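Local structure of hypothetical protein yxiM (Bacillus subtilis, 2O14) at residues N77-V82 and Q131-V136; I30-S35 and K42-Q47; A104-F109 and V127-L132. The protein is an uncharacterised member of the GDSL lipolytic family, probably a hydrolase acting on esters, with a galactose-binding-like beta domain ahead of its hydrolase domain. All coordinates share one frame; numbering follows the deposited sequence.

Overall arrangement
All three contacts lie in the galactose-binding-like domain, on its five-stranded antiparallel sheet or reaching it. Interaction 1 is the buried one, where strands 80-83 and 131-138 pair through backbone hydrogen bonds in the middle of that sheet. Interaction 2 is partly buried and works differently: strand 44-46, the sheet's edge and the neighbour of 80-83, meets strand 30-32 of the other sheet through apolar side chains and one water. Interaction 3, also partly buried, shares Gln131 and Leu132 with interaction 1 and adds a hairpin turn on the far side of 131-138, where carboxylates and a water predominate. Strand pairing thus makes most of interaction 1, whereas side chains and a water join the segments of the other two.

Interaction 1 of 3, residues N77-V82 and Q131-V136; sequences NNTFNV and QLNLLV
Asn81 and Asn133 face each other across two antiparallel strands, and the side chain of Asn81 shows how an amide can knit such a pair together. Its CB lies against the amide carbon of Gln131, with CB to CD at 3.9 Å. CG points back beside the backbone N (chi1 -48°), which carries OD1 over to Asn133, whose ND2 donates to it at 2.9 Å. That donor stands above the carbonyl plane of Asn81 and not on a lone pair, and the two amide planes are turned 69° apart. The same OD1 also accepts from Thr79 OG1 at 2.7 Å, this time in the carbonyl plane, so two donors grip one oxygen from different directions. ND2, at the other tip, makes a weak hydrogen bond to Gln47.

The frame is a regular antiparallel ladder inside the beta sandwich. Phe80 with Leu134 and Val82 with Leu132 are hydrogen-bonded pairs on either side of the non-hydrogen-bonded pair Asn81 with Asn133; Phe80 N reaches Leu134 O at 2.8 Å.

On the opposite face from the amides, Val82 CG1 packs on Leu132 CB at 3.6 Å, the two side chains running side by side, and both touch Ile152 of the other sheet. Asn133 ND2 has a second acceptor in Gln131 OE1 at 3.0 Å, while Gln131 NE2 is taken by Asp83.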
ATOM      1  N   ASN A  77      -5.751  -9.226 -19.199  1.00 16.73           N
ATOM      2  CA  ASN A  77      -5.372 -10.616 -19.396  1.00 19.00           C
ATOM      3  C   ASN A  77      -3.895 -10.678 -19.732  1.00 17.96           C
ATOM      4  O   ASN A  77      -3.333 -11.764 -19.880  1.00 17.60           O
ATOM      5  CB  ASN A  77      -6.178 -11.241 -20.540  1.00 38.93           C
ATOM      6  CG  ASN A  77      -7.559 -11.678 -20.102  1.00 44.44           C
ATOM      7  OD1 ASN A  77      -8.485 -11.750 -20.909  1.00 46.71           O
ATOM      8  ND2 ASN A  77      -7.701 -11.985 -18.813  1.00 46.14           N
ATOM      9  N   ASN A  78      -3.276  -9.504 -19.857  1.00 16.84           N
ATOM     10  CA  ASN A  78      -1.855  -9.408 -20.171  1.00 16.69           C
ATOM     11  C   ASN A  78      -1.023  -9.730 -18.929  1.00 15.71           C
ATOM     12  O   ASN A  78      -0.285  -8.879 -18.430  1.00 16.26           O
ATOM     13  CB  ASN A  78      -1.508  -7.993 -20.650  1.00 15.83           C
ATOM     14  CG  ASN A  78      -0.112  -7.911 -21.255  1.00 18.19           C
ATOM     15  OD1 ASN A  78       0.539  -6.864 -21.213  1.00 20.20           O
ATOM     16  ND2 ASN A  78       0.343  -9.010 -21.839  1.00 13.04           N
ATOM     17  N   THR A  79      -1.131 -10.955 -18.434  1.00 13.02           N
ATOM     18  CA  THR A  79      -0.383 -11.342 -17.238  1.00 12.68           C
ATOM     19  C   THR A  79       0.708 -12.374 -17.474  1.00 12.42           C
ATOM     20  O   THR A  79       0.809 -12.977 -18.539  1.00  9.07           O
ATOM     21  CB  THR A  79      -1.311 -11.959 -16.177  1.00 17.26           C
ATOM     22  OG1 THR A  79      -2.033 -13.055 -16.764  1.00 15.82           O
ATOM     23  CG2 THR A  79      -2.288 -10.919 -15.634  1.00 20.00           C
ATOM     24  N   PHE A  80       1.537 -12.547 -16.453  1.00 15.54           N
ATOM     25  CA  PHE A  80       2.567 -13.567 -16.458  1.00 16.94           C
ATOM     26  C   PHE A  80       1.887 -14.619 -15.592  1.00 14.93           C
ATOM     27  O   PHE A  80       1.464 -14.308 -14.477  1.00 15.84           O
ATOM     28  CB  PHE A  80       3.832 -13.084 -15.749  1.00 18.16           C
ATOM     29  CG  PHE A  80       4.774 -14.197 -15.372  1.00 17.99           C
ATOM     30  CD1 PHE A  80       5.468 -14.902 -16.354  1.00 19.19           C
ATOM     31  CD2 PHE A  80       4.953 -14.550 -14.038  1.00 18.86           C
ATOM     32  CE1 PHE A  80       6.326 -15.942 -16.009  1.00 17.60           C
ATOM     33  CE2 PHE A  80       5.807 -15.589 -13.682  1.00 19.45           C
ATOM     34  CZ  PHE A  80       6.495 -16.286 -14.669  1.00 20.91           C
ATOM     35  N   ASN A  81       1.760 -15.841 -16.091  1.00 13.60           N
ATOM     36  CA  ASN A  81       1.118 -16.895 -15.312  1.00 14.95           C
ATOM     37  C   ASN A  81       2.135 -17.920 -14.855  1.00 16.61           C
ATOM     38  O   ASN A  81       3.133 -18.167 -15.536  1.00 15.20           O
ATOM     39  CB  ASN A  81       0.061 -17.635 -16.134  1.00 23.88           C
ATOM     40  CG  ASN A  81      -0.866 -16.704 -16.870  1.00 24.21           C
ATOM     41  OD1 ASN A  81      -1.119 -15.585 -16.430  1.00 27.22           O
ATOM     42  ND2 ASN A  81      -1.397 -17.171 -17.995  1.00 27.70           N
ATOM     43  N   VAL A  82       1.870 -18.509 -13.696  1.00 15.26           N
ATOM     44  CA  VAL A  82       2.726 -19.545 -13.155  1.00 19.21           C
ATOM     45  C   VAL A  82       1.859 -20.519 -12.364  1.00 20.34           C
ATOM     46  O   VAL A  82       1.186 -20.139 -11.405  1.00 20.67           O
ATOM     47  CB  VAL A  82       3.850 -18.963 -12.247  1.00 22.90           C
ATOM     48  CG1 VAL A  82       3.259 -18.041 -11.194  1.00 21.75           C
ATOM     49  CG2 VAL A  82       4.620 -20.103 -11.585  1.00 22.32           C
ATOM     50  N   GLN A 131      -3.034 -21.418  -9.929  1.00 23.59           N
ATOM     51  CA  GLN A 131      -2.244 -20.589 -10.838  1.00 24.13           C
ATOM     52  C   GLN A 131      -2.214 -19.122 -10.415  1.00 25.32           C
ATOM     53  O   GLN A 131      -3.236 -18.562 -10.009  1.00 26.75           O
ATOM     54  CB  GLN A 131      -2.808 -20.697 -12.260  1.00 21.12           C
ATOM     55  CG  GLN A 131      -1.972 -20.012 -13.324  1.00 21.14           C
ATOM     56  CD  GLN A 131      -2.604 -20.110 -14.703  1.00 23.22           C
ATOM     57  OE1 GLN A 131      -3.586 -19.434 -14.995  1.00 24.19           O
ATOM     58  NE2 GLN A 131      -2.044 -20.962 -15.553  1.00 21.70           N
ATOM     59  N   LEU A 132      -1.038 -18.507 -10.514  1.00 22.70           N
ATOM     60  CA  LEU A 132      -0.859 -17.099 -10.154  1.00 21.00           C
ATOM     61  C   LEU A 132      -0.777 -16.269 -11.434  1.00 20.99           C
ATOM     62  O   LEU A 132      -0.028 -16.613 -12.350  1.00 19.48           O
ATOM     63  CB  LEU A 132       0.433 -16.924  -9.347  1.00 20.04           C
ATOM     64  CG  LEU A 132       0.865 -15.490  -9.021  1.00 20.30           C
ATOM     65  CD1 LEU A 132      -0.128 -14.847  -8.061  1.00 16.76           C
ATOM     66  CD2 LEU A 132       2.256 -15.506  -8.409  1.00 17.43           C
ATOM     67  N   ASN A 133      -1.549 -15.185 -11.501  1.00 17.56           N
ATOM     68  CA  ASN A 133      -1.550 -14.317 -12.678  1.00 18.37           C
ATOM     69  C   ASN A 133      -1.237 -12.903 -12.214  1.00 17.42           C
ATOM     70  O   ASN A 133      -2.046 -12.254 -11.542  1.00 17.88           O
ATOM     71  CB  ASN A 133      -2.908 -14.377 -13.381  1.00 22.07           C
ATOM     72  CG  ASN A 133      -3.431 -15.805 -13.498  1.00 23.35           C
ATOM     73  OD1 ASN A 133      -4.016 -16.336 -12.559  1.00 27.33           O
ATOM     74  ND2 ASN A 133      -3.193 -16.437 -14.643  1.00 22.82           N
ATOM     75  N   LEU A 134      -0.053 -12.435 -12.591  1.00 16.40           N
ATOM     76  CA  LEU A 134       0.438 -11.131 -12.166  1.00 16.20           C
ATOM     77  C   LEU A 134       0.867 -10.203 -13.302  1.00 16.76           C
ATOM     78  O   LEU A 134       1.224 -10.651 -14.391  1.00 15.49           O
ATOM     79  CB  LEU A 134       1.613 -11.368 -11.201  1.00 17.36           C
ATOM     80  CG  LEU A 134       2.465 -10.236 -10.622  1.00 19.23           C
ATOM     81  CD1 LEU A 134       3.248 -10.761  -9.425  1.00 16.27           C
ATOM     82  CD2 LEU A 134       3.412  -9.694 -11.690  1.00 17.45           C
ATOM     83  N   LEU A 135       0.801  -8.901 -13.045  1.00 18.96           N
ATOM     84  CA  LEU A 135       1.240  -7.906 -14.019  1.00 18.71           C
ATOM     85  C   LEU A 135       1.637  -6.652 -13.259  1.00 18.69           C
ATOM     86  O   LEU A 135       1.290  -6.489 -12.084  1.00 18.51           O
ATOM     87  CB  LEU A 135       0.137  -7.557 -15.031  1.00 22.43           C
ATOM     88  CG  LEU A 135      -1.045  -6.666 -14.613  1.00 24.17           C
ATOM     89  CD1 LEU A 135      -1.561  -5.913 -15.831  1.00 25.88           C
ATOM     90  CD2 LEU A 135      -2.159  -7.500 -13.981  1.00 24.04           C
ATOM     91  N   VAL A 136       2.396  -5.789 -13.921  1.00 18.34           N
ATOM     92  CA  VAL A 136       2.805  -4.522 -13.334  1.00 19.12           C
ATOM     93  C   VAL A 136       1.827  -3.600 -14.034  1.00 18.91           C
ATOM     94  O   VAL A 136       1.612  -3.731 -15.239  1.00 18.02           O
ATOM     95  CB  VAL A 136       4.260  -4.175 -13.699  1.00 17.23           C
ATOM     96  CG1 VAL A 136       4.652  -2.826 -13.096  1.00 12.78           C
ATOM     97  CG2 VAL A 136       5.181  -5.268 -13.178  1.00 16.16           C
TER

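Interaction 2 of 3, residues I30-S35 and K42-Q47; sequences IGVRAS and KGYGFQ
Tyr44 holds its ring between its own backbone N and carbonyl carbon (chi1 64°), while Ile30 sets CG2 opposite its backbone N; together these rotations bring the methyl to the phenol, with Ile30 CG2 and Tyr44 OH 3.5 Å apart. The next residue of strand 30-32 to face this way, Val32, splits its two methyls between two rings. CG2 approaches Tyr44 CE2 at 4.0 Å, the valine and the tyrosine passing alongside with their ends pointing opposite ways, and CG1 meets Phe46 CE2 at 3.8 Å. Phe46 also presents its edge to the backbone: Arg33 O lies near the ring plane, 3.4 Å from CE2.

Polar contact between the segments is relayed by a water at the edge of the Tyr44 ring, in its plane; the water is hydrogen-bonded to Tyr44 OH at 2.8 Å and itself donates to Gly31 O. This bridge ties the phenol to the far backbone where direct strand pairing is absent, the axes being 9.2 Å apart and inclined at 18°.

The spacing is that of facing sheets in a beta sandwich. Strand 30-32 pairs with 15-20, strand 44-46 with 80-83, and Phe18 and Phe20 of strand 15-20 pack against Val32 while Met52 and Val67 of strands 52-56 and 65-69 adjoin Phe46.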
ATOM      1  N   ILE A  30      15.119 -18.677 -13.705  1.00 22.02           N
ATOM      2  CA  ILE A  30      14.626 -19.169 -14.979  1.00 21.25           C
ATOM      3  C   ILE A  30      14.442 -17.910 -15.813  1.00 21.67           C
ATOM      4  O   ILE A  30      13.717 -16.991 -15.409  1.00 20.20           O
ATOM      5  CB  ILE A  30      13.263 -19.863 -14.855  1.00 24.53           C
ATOM      6  CG1 ILE A  30      13.416 -21.196 -14.128  1.00 24.85           C
ATOM      7  CG2 ILE A  30      12.662 -20.069 -16.244  1.00 25.04           C
ATOM      8  CD1 ILE A  30      12.100 -21.917 -13.933  1.00 27.19           C
ATOM      9  N   GLY A  31      15.115 -17.853 -16.955  1.00 19.71           N
ATOM     10  CA  GLY A  31      14.985 -16.692 -17.815  1.00 20.19           C
ATOM     11  C   GLY A  31      13.637 -16.716 -18.510  1.00 20.81           C
ATOM     12  O   GLY A  31      13.266 -17.726 -19.101  1.00 21.05           O
ATOM     13  N   VAL A  32      12.891 -15.618 -18.424  1.00 22.43           N
ATOM     14  CA  VAL A  32      11.590 -15.531 -19.074  1.00 22.24           C
ATOM     15  C   VAL A  32      11.585 -14.306 -19.975  1.00 23.35           C
ATOM     16  O   VAL A  32      11.749 -13.167 -19.526  1.00 22.45           O
ATOM     17  CB  VAL A  32      10.439 -15.422 -18.063  1.00 21.89           C
ATOM     18  CG1 VAL A  32       9.105 -15.464 -18.800  1.00 19.06           C
ATOM     19  CG2 VAL A  32      10.525 -16.550 -17.056  1.00 20.05           C
ATOM     20  N   ARG A  33      11.390 -14.575 -21.256  1.00 19.04           N
ATOM     21  CA  ARG A  33      11.389 -13.577 -22.313  1.00 19.82           C
ATOM     22  C   ARG A  33       9.938 -13.183 -22.626  1.00 18.22           C
ATOM     23  O   ARG A  33       9.019 -13.964 -22.385  1.00 14.05           O
ATOM     24  CB  ARG A  33      12.072 -14.230 -23.516  1.00 29.67           C
ATOM     25  CG  ARG A  33      12.259 -13.421 -24.762  1.00 35.45           C
ATOM     26  CD  ARG A  33      12.791 -14.366 -25.835  1.00 39.51           C
ATOM     27  NE  ARG A  33      14.047 -14.991 -25.423  1.00 41.30           N
ATOM     28  CZ  ARG A  33      15.251 -14.545 -25.766  1.00 42.69           C
ATOM     29  NH1 ARG A  33      15.365 -13.470 -26.538  1.00 41.37           N
ATOM     30  NH2 ARG A  33      16.341 -15.163 -25.327  1.00 43.75           N
ATOM     31  N   ALA A  34       9.737 -11.982 -23.161  1.00 17.84           N
ATOM     32  CA  ALA A  34       8.390 -11.511 -23.489  1.00 18.20           C
ATOM     33  C   ALA A  34       7.632 -12.427 -24.443  1.00 20.02           C
ATOM     34  O   ALA A  34       6.400 -12.494 -24.385  1.00 19.81           O
ATOM     35  CB  ALA A  34       8.448 -10.104 -24.074  1.00 21.89           C
ATOM     36  N   SER A  35       8.350 -13.123 -25.323  1.00 16.62           N
ATOM     37  CA  SER A  35       7.697 -14.019 -26.276  1.00 17.34           C
ATOM     38  C   SER A  35       7.435 -15.410 -25.702  1.00 16.95           C
ATOM     39  O   SER A  35       6.920 -16.278 -26.396  1.00 16.28           O
ATOM     40  CB  SER A  35       8.527 -14.147 -27.562  1.00 20.53           C
ATOM     41  OG  SER A  35       9.733 -14.856 -27.330  1.00 20.05           O
ATOM     42  N   LYS A  42       5.360 -26.463 -19.222  1.00 28.16           N
ATOM     43  CA  LYS A  42       6.471 -25.795 -18.544  1.00 28.11           C
ATOM     44  C   LYS A  42       5.997 -25.206 -17.218  1.00 26.44           C
ATOM     45  O   LYS A  42       6.772 -25.099 -16.273  1.00 28.69           O
ATOM     46  CB  LYS A  42       7.052 -24.673 -19.409  1.00 30.49           C
ATOM     47  CG  LYS A  42       7.830 -25.147 -20.619  1.00 33.37           C
ATOM     48  CD  LYS A  42       8.391 -23.966 -21.389  1.00 36.00           C
ATOM     49  CE  LYS A  42       9.038 -24.417 -22.682  1.00 40.76           C
ATOM     50  NZ  LYS A  42       9.542 -23.261 -23.479  1.00 43.74           N
ATOM     51  N   GLY A  43       4.730 -24.807 -17.160  1.00 24.11           N
ATOM     52  CA  GLY A  43       4.187 -24.253 -15.931  1.00 21.47           C
ATOM     53  C   GLY A  43       4.236 -22.742 -15.774  1.00 20.49           C
ATOM     54  O   GLY A  43       3.901 -22.222 -14.710  1.00 21.87           O
ATOM     55  N   TYR A  44       4.636 -22.024 -16.817  1.00 17.86           N
ATOM     56  CA  TYR A  44       4.709 -20.567 -16.726  1.00 16.04           C
ATOM     57  C   TYR A  44       4.774 -19.919 -18.106  1.00 16.04           C
ATOM     58  O   TYR A  44       5.001 -20.595 -19.115  1.00 13.93           O
ATOM     59  CB  TYR A  44       5.948 -20.153 -15.931  1.00 21.93           C
ATOM     60  CG  TYR A  44       7.237 -20.553 -16.611  1.00 23.27           C
ATOM     61  CD1 TYR A  44       7.827 -21.790 -16.365  1.00 26.35           C
ATOM     62  CD2 TYR A  44       7.840 -19.711 -17.541  1.00 24.83           C
ATOM     63  CE1 TYR A  44       8.994 -22.181 -17.036  1.00 28.06           C
ATOM     64  CE2 TYR A  44       8.999 -20.091 -18.218  1.00 27.11           C
ATOM     65  CZ  TYR A  44       9.568 -21.325 -17.963  1.00 27.96           C
ATOM     66  OH  TYR A  44      10.690 -21.706 -18.663  1.00 31.29           O
ATOM     67  N   GLY A  45       4.606 -18.600 -18.140  1.00 16.21           N
ATOM     68  CA  GLY A  45       4.659 -17.883 -19.401  1.00 15.80           C
ATOM     69  C   GLY A  45       3.596 -16.807 -19.481  1.00 17.48           C
ATOM     70  O   GLY A  45       2.706 -16.739 -18.634  1.00 18.56           O
ATOM     71  N   PHE A  46       3.678 -15.968 -20.506  1.00 14.68           N
ATOM     72  CA  PHE A  46       2.718 -14.891 -20.675  1.00 16.56           C
ATOM     73  C   PHE A  46       1.448 -15.318 -21.404  1.00 16.23           C
ATOM     74  O   PHE A  46       1.496 -16.002 -22.426  1.00 16.52           O
ATOM     75  CB  PHE A  46       3.389 -13.728 -21.394  1.00 15.82           C
ATOM     76  CG  PHE A  46       4.473 -13.086 -20.590  1.00 15.66           C
ATOM     77  CD1 PHE A  46       4.161 -12.262 -19.514  1.00 15.17           C
ATOM     78  CD2 PHE A  46       5.811 -13.325 -20.888  1.00 16.59           C
ATOM     79  CE1 PHE A  46       5.169 -11.683 -18.747  1.00 14.70           C
ATOM     80  CE2 PHE A  46       6.827 -12.751 -20.125  1.00 15.98           C
ATOM     81  CZ  PHE A  46       6.503 -11.929 -19.054  1.00 14.35           C
ATOM     82  N   GLN A  47       0.312 -14.897 -20.861  1.00 17.30           N
ATOM     83  CA  GLN A  47      -0.993 -15.234 -21.415  1.00 17.49           C
ATOM     84  C   GLN A  47      -1.220 -14.596 -22.778  1.00 16.61           C
ATOM     85  O   GLN A  47      -1.789 -15.220 -23.670  1.00 16.71           O
ATOM     86  CB  GLN A  47      -2.093 -14.798 -20.443  1.00 28.67           C
ATOM     87  CG  GLN A  47      -3.491 -15.244 -20.846  1.00 34.09           C
ATOM     88  CD  GLN A  47      -3.577 -16.749 -21.064  1.00 38.66           C
ATOM     89  OE1 GLN A  47      -3.224 -17.535 -20.184  1.00 43.24           O
ATOM     90  NE2 GLN A  47      -4.046 -17.156 -22.242  1.00 41.46           N
TER
HETATM   91  O   HOH W   1      11.252 -19.662 -20.450  1.00 38.64           O

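Interaction 3 of 3, residues A104-F109 and V127-L132; sequences AAEGVF and VTDGQL
Glu106 lays its carboxylate alongside the backbone of Gln131 and Leu132, OE1 lying 3.6 Å from Leu132 CA. CG stands beside the backbone N (chi1 -57°) and the chain bends once, at chi2 (-50°), which swings the acid group from the turn onto the neighbouring strand. The same oxygen accepts a hydrogen bond from the backbone N of Asn133, while the backbone of Glu106 is also hydrogen-bonded to Asn133. The side chain in effect supplies the acceptor for Asn133 N just past the end of strand 100-105.

The other oxygen, OE2, faces a second acid. Asp129 OD2 is 3.7 Å away, approaching from the opposite direction with the carboxylate planes 63° apart. Two like charges so close would be expected to raise the proton affinity of one or both. A water probably eases the arrangement: it donates to Glu106 OE2 at 2.9 Å, accepts from Thr128 N at 2.8 Å and reaches weakly toward Asp129 OD1. That last oxygen also takes a weak bond from Gln131 N, where the next strand begins.

Toward the facing sheet the contact turns apolar. Leu132 CD1 lies 4.2 Å from Ala105 CB, and both residues touch Ile125 of strand 120-127 in that sheet.

Ala105 to Val108 form a type I' turn, with Ala105 N bonded to Val108 O at 3.0 Å and positive phi angles at both Glu106 and Gly107. This is the classic two-residue connection of a tight beta hairpin, here joining strands 100-105 and 108-115 at the edge of the galactose-binding-like beta sandwich.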
ATOM      1  N   ALA A 104      -0.357  -5.980  -9.701  1.00 16.00           N
ATOM      2  CA  ALA A 104      -1.690  -6.575  -9.618  1.00 14.65           C
ATOM      3  C   ALA A 104      -1.574  -8.092  -9.757  1.00 15.15           C
ATOM      4  O   ALA A 104      -0.714  -8.596 -10.470  1.00 14.09           O
ATOM      5  CB  ALA A 104      -2.585  -6.018 -10.727  1.00 12.65           C
ATOM      6  N   ALA A 105      -2.444  -8.819  -9.070  1.00 14.51           N
ATOM      7  CA  ALA A 105      -2.426 -10.271  -9.141  1.00 13.73           C
ATOM      8  C   ALA A 105      -3.802 -10.758  -8.741  1.00 14.34           C
ATOM      9  O   ALA A 105      -4.402 -10.229  -7.811  1.00 15.60           O
ATOM     10  CB  ALA A 105      -1.370 -10.831  -8.207  1.00 11.41           C
ATOM     11  N   GLU A 106      -4.305 -11.756  -9.459  1.00 18.74           N
ATOM     12  CA  GLU A 106      -5.624 -12.306  -9.187  1.00 20.32           C
ATOM     13  C   GLU A 106      -6.728 -11.258  -9.349  1.00 20.31           C
ATOM     14  O   GLU A 106      -7.719 -11.271  -8.618  1.00 20.92           O
ATOM     15  CB  GLU A 106      -5.667 -12.898  -7.778  1.00 26.39           C
ATOM     16  CG  GLU A 106      -4.613 -13.974  -7.539  1.00 33.03           C
ATOM     17  CD  GLU A 106      -4.604 -15.040  -8.631  1.00 35.99           C
ATOM     18  OE1 GLU A 106      -3.701 -14.998  -9.497  1.00 35.02           O
ATOM     19  OE2 GLU A 106      -5.508 -15.912  -8.628  1.00 37.51           O
ATOM     20  N   GLY A 107      -6.535 -10.344 -10.299  1.00 20.12           N
ATOM     21  CA  GLY A 107      -7.529  -9.318 -10.574  1.00 19.82           C
ATOM     22  C   GLY A 107      -7.602  -8.087  -9.686  1.00 18.63           C
ATOM     23  O   GLY A 107      -8.509  -7.266  -9.860  1.00 18.41           O
ATOM     24  N   VAL A 108      -6.670  -7.932  -8.750  1.00 20.37           N
ATOM     25  CA  VAL A 108      -6.687  -6.768  -7.859  1.00 19.95           C
ATOM     26  C   VAL A 108      -5.291  -6.253  -7.519  1.00 21.50           C
ATOM     27  O   VAL A 108      -4.297  -6.956  -7.708  1.00 23.40           O
ATOM     28  CB  VAL A 108      -7.405  -7.081  -6.522  1.00 12.89           C
ATOM     29  CG1 VAL A 108      -8.843  -7.500  -6.785  1.00 13.89           C
ATOM     30  CG2 VAL A 108      -6.664  -8.178  -5.772  1.00 11.67           C
ATOM     31  N   PHE A 109      -5.220  -5.021  -7.019  1.00 16.65           N
ATOM     32  CA  PHE A 109      -3.940  -4.444  -6.630  1.00 18.68           C
ATOM     33  C   PHE A 109      -3.334  -5.238  -5.476  1.00 18.22           C
ATOM     34  O   PHE A 109      -4.059  -5.710  -4.594  1.00 18.71           O
ATOM     35  CB  PHE A 109      -4.121  -2.995  -6.178  1.00 16.11           C
ATOM     36  CG  PHE A 109      -4.320  -2.026  -7.305  1.00 16.05           C
ATOM     37  CD1 PHE A 109      -3.367  -1.906  -8.311  1.00 14.44           C
ATOM     38  CD2 PHE A 109      -5.431  -1.193  -7.335  1.00 17.72           C
ATOM     39  CE1 PHE A 109      -3.513  -0.965  -9.332  1.00 17.50           C
ATOM     40  CE2 PHE A 109      -5.589  -0.246  -8.352  1.00 20.78           C
ATOM     41  CZ  PHE A 109      -4.625  -0.131  -9.353  1.00 17.49           C
ATOM     42  N   VAL A 127      -3.084 -18.820  -3.182  1.00 24.28           N
ATOM     43  CA  VAL A 127      -3.321 -19.355  -4.515  1.00 23.13           C
ATOM     44  C   VAL A 127      -4.363 -20.455  -4.311  1.00 23.94           C
ATOM     45  O   VAL A 127      -4.113 -21.431  -3.601  1.00 25.12           O
ATOM     46  CB  VAL A 127      -2.035 -19.943  -5.114  1.00 21.10           C
ATOM     47  CG1 VAL A 127      -2.329 -20.564  -6.470  1.00 20.33           C
ATOM     48  CG2 VAL A 127      -0.985 -18.847  -5.251  1.00 18.36           C
ATOM     49  N   THR A 128      -5.531 -20.289  -4.924  1.00 22.00           N
ATOM     50  CA  THR A 128      -6.615 -21.245  -4.760  1.00 21.95           C
ATOM     51  C   THR A 128      -7.070 -21.959  -6.029  1.00 23.06           C
ATOM     52  O   THR A 128      -7.711 -23.003  -5.947  1.00 21.72           O
ATOM     53  CB  THR A 128      -7.839 -20.555  -4.135  1.00 23.73           C
ATOM     54  OG1 THR A 128      -8.176 -19.398  -4.913  1.00 24.98           O
ATOM     55  CG2 THR A 128      -7.538 -20.126  -2.707  1.00 24.32           C
ATOM     56  N   ASP A 129      -6.769 -21.397  -7.196  1.00 27.32           N
ATOM     57  CA  ASP A 129      -7.168 -22.036  -8.447  1.00 29.67           C
ATOM     58  C   ASP A 129      -5.974 -22.707  -9.129  1.00 28.91           C
ATOM     59  O   ASP A 129      -6.037 -23.066 -10.305  1.00 30.12           O
ATOM     60  CB  ASP A 129      -7.831 -21.026  -9.400  1.00 35.19           C
ATOM     61  CG  ASP A 129      -6.933 -19.850  -9.732  1.00 37.52           C
ATOM     62  OD1 ASP A 129      -5.699 -20.035  -9.773  1.00 37.80           O
ATOM     63  OD2 ASP A 129      -7.463 -18.741  -9.970  1.00 40.51           O
ATOM     64  N   GLY A 130      -4.890 -22.869  -8.372  1.00 26.70           N
ATOM     65  CA  GLY A 130      -3.695 -23.519  -8.883  1.00 24.16           C
ATOM     66  C   GLY A 130      -2.829 -22.730  -9.847  1.00 23.53           C
ATOM     67  O   GLY A 130      -1.966 -23.309 -10.507  1.00 22.80           O
ATOM     68  N   GLN A 131      -3.034 -21.418  -9.929  1.00 23.59           N
ATOM     69  CA  GLN A 131      -2.244 -20.589 -10.838  1.00 24.13           C
ATOM     70  C   GLN A 131      -2.214 -19.122 -10.415  1.00 25.32           C
ATOM     71  O   GLN A 131      -3.236 -18.562 -10.009  1.00 26.75           O
ATOM     72  CB  GLN A 131      -2.808 -20.697 -12.260  1.00 21.12           C
ATOM     73  CG  GLN A 131      -1.972 -20.012 -13.324  1.00 21.14           C
ATOM     74  CD  GLN A 131      -2.604 -20.110 -14.703  1.00 23.22           C
ATOM     75  OE1 GLN A 131      -3.586 -19.434 -14.995  1.00 24.19           O
ATOM     76  NE2 GLN A 131      -2.044 -20.962 -15.553  1.00 21.70           N
ATOM     77  N   LEU A 132      -1.038 -18.507 -10.514  1.00 22.70           N
ATOM     78  CA  LEU A 132      -0.859 -17.099 -10.154  1.00 21.00           C
ATOM     79  C   LEU A 132      -0.777 -16.269 -11.434  1.00 20.99           C
ATOM     80  O   LEU A 132      -0.028 -16.613 -12.350  1.00 19.48           O
ATOM     81  CB  LEU A 132       0.433 -16.924  -9.347  1.00 20.04           C
ATOM     82  CG  LEU A 132       0.865 -15.490  -9.021  1.00 20.30           C
ATOM     83  CD1 LEU A 132      -0.128 -14.847  -8.061  1.00 16.76           C
ATOM     84  CD2 LEU A 132       2.256 -15.506  -8.409  1.00 17.43           C
TER
HETATM   85  O   HOH W   2      -5.320 -18.231  -6.815  1.00 45.90           O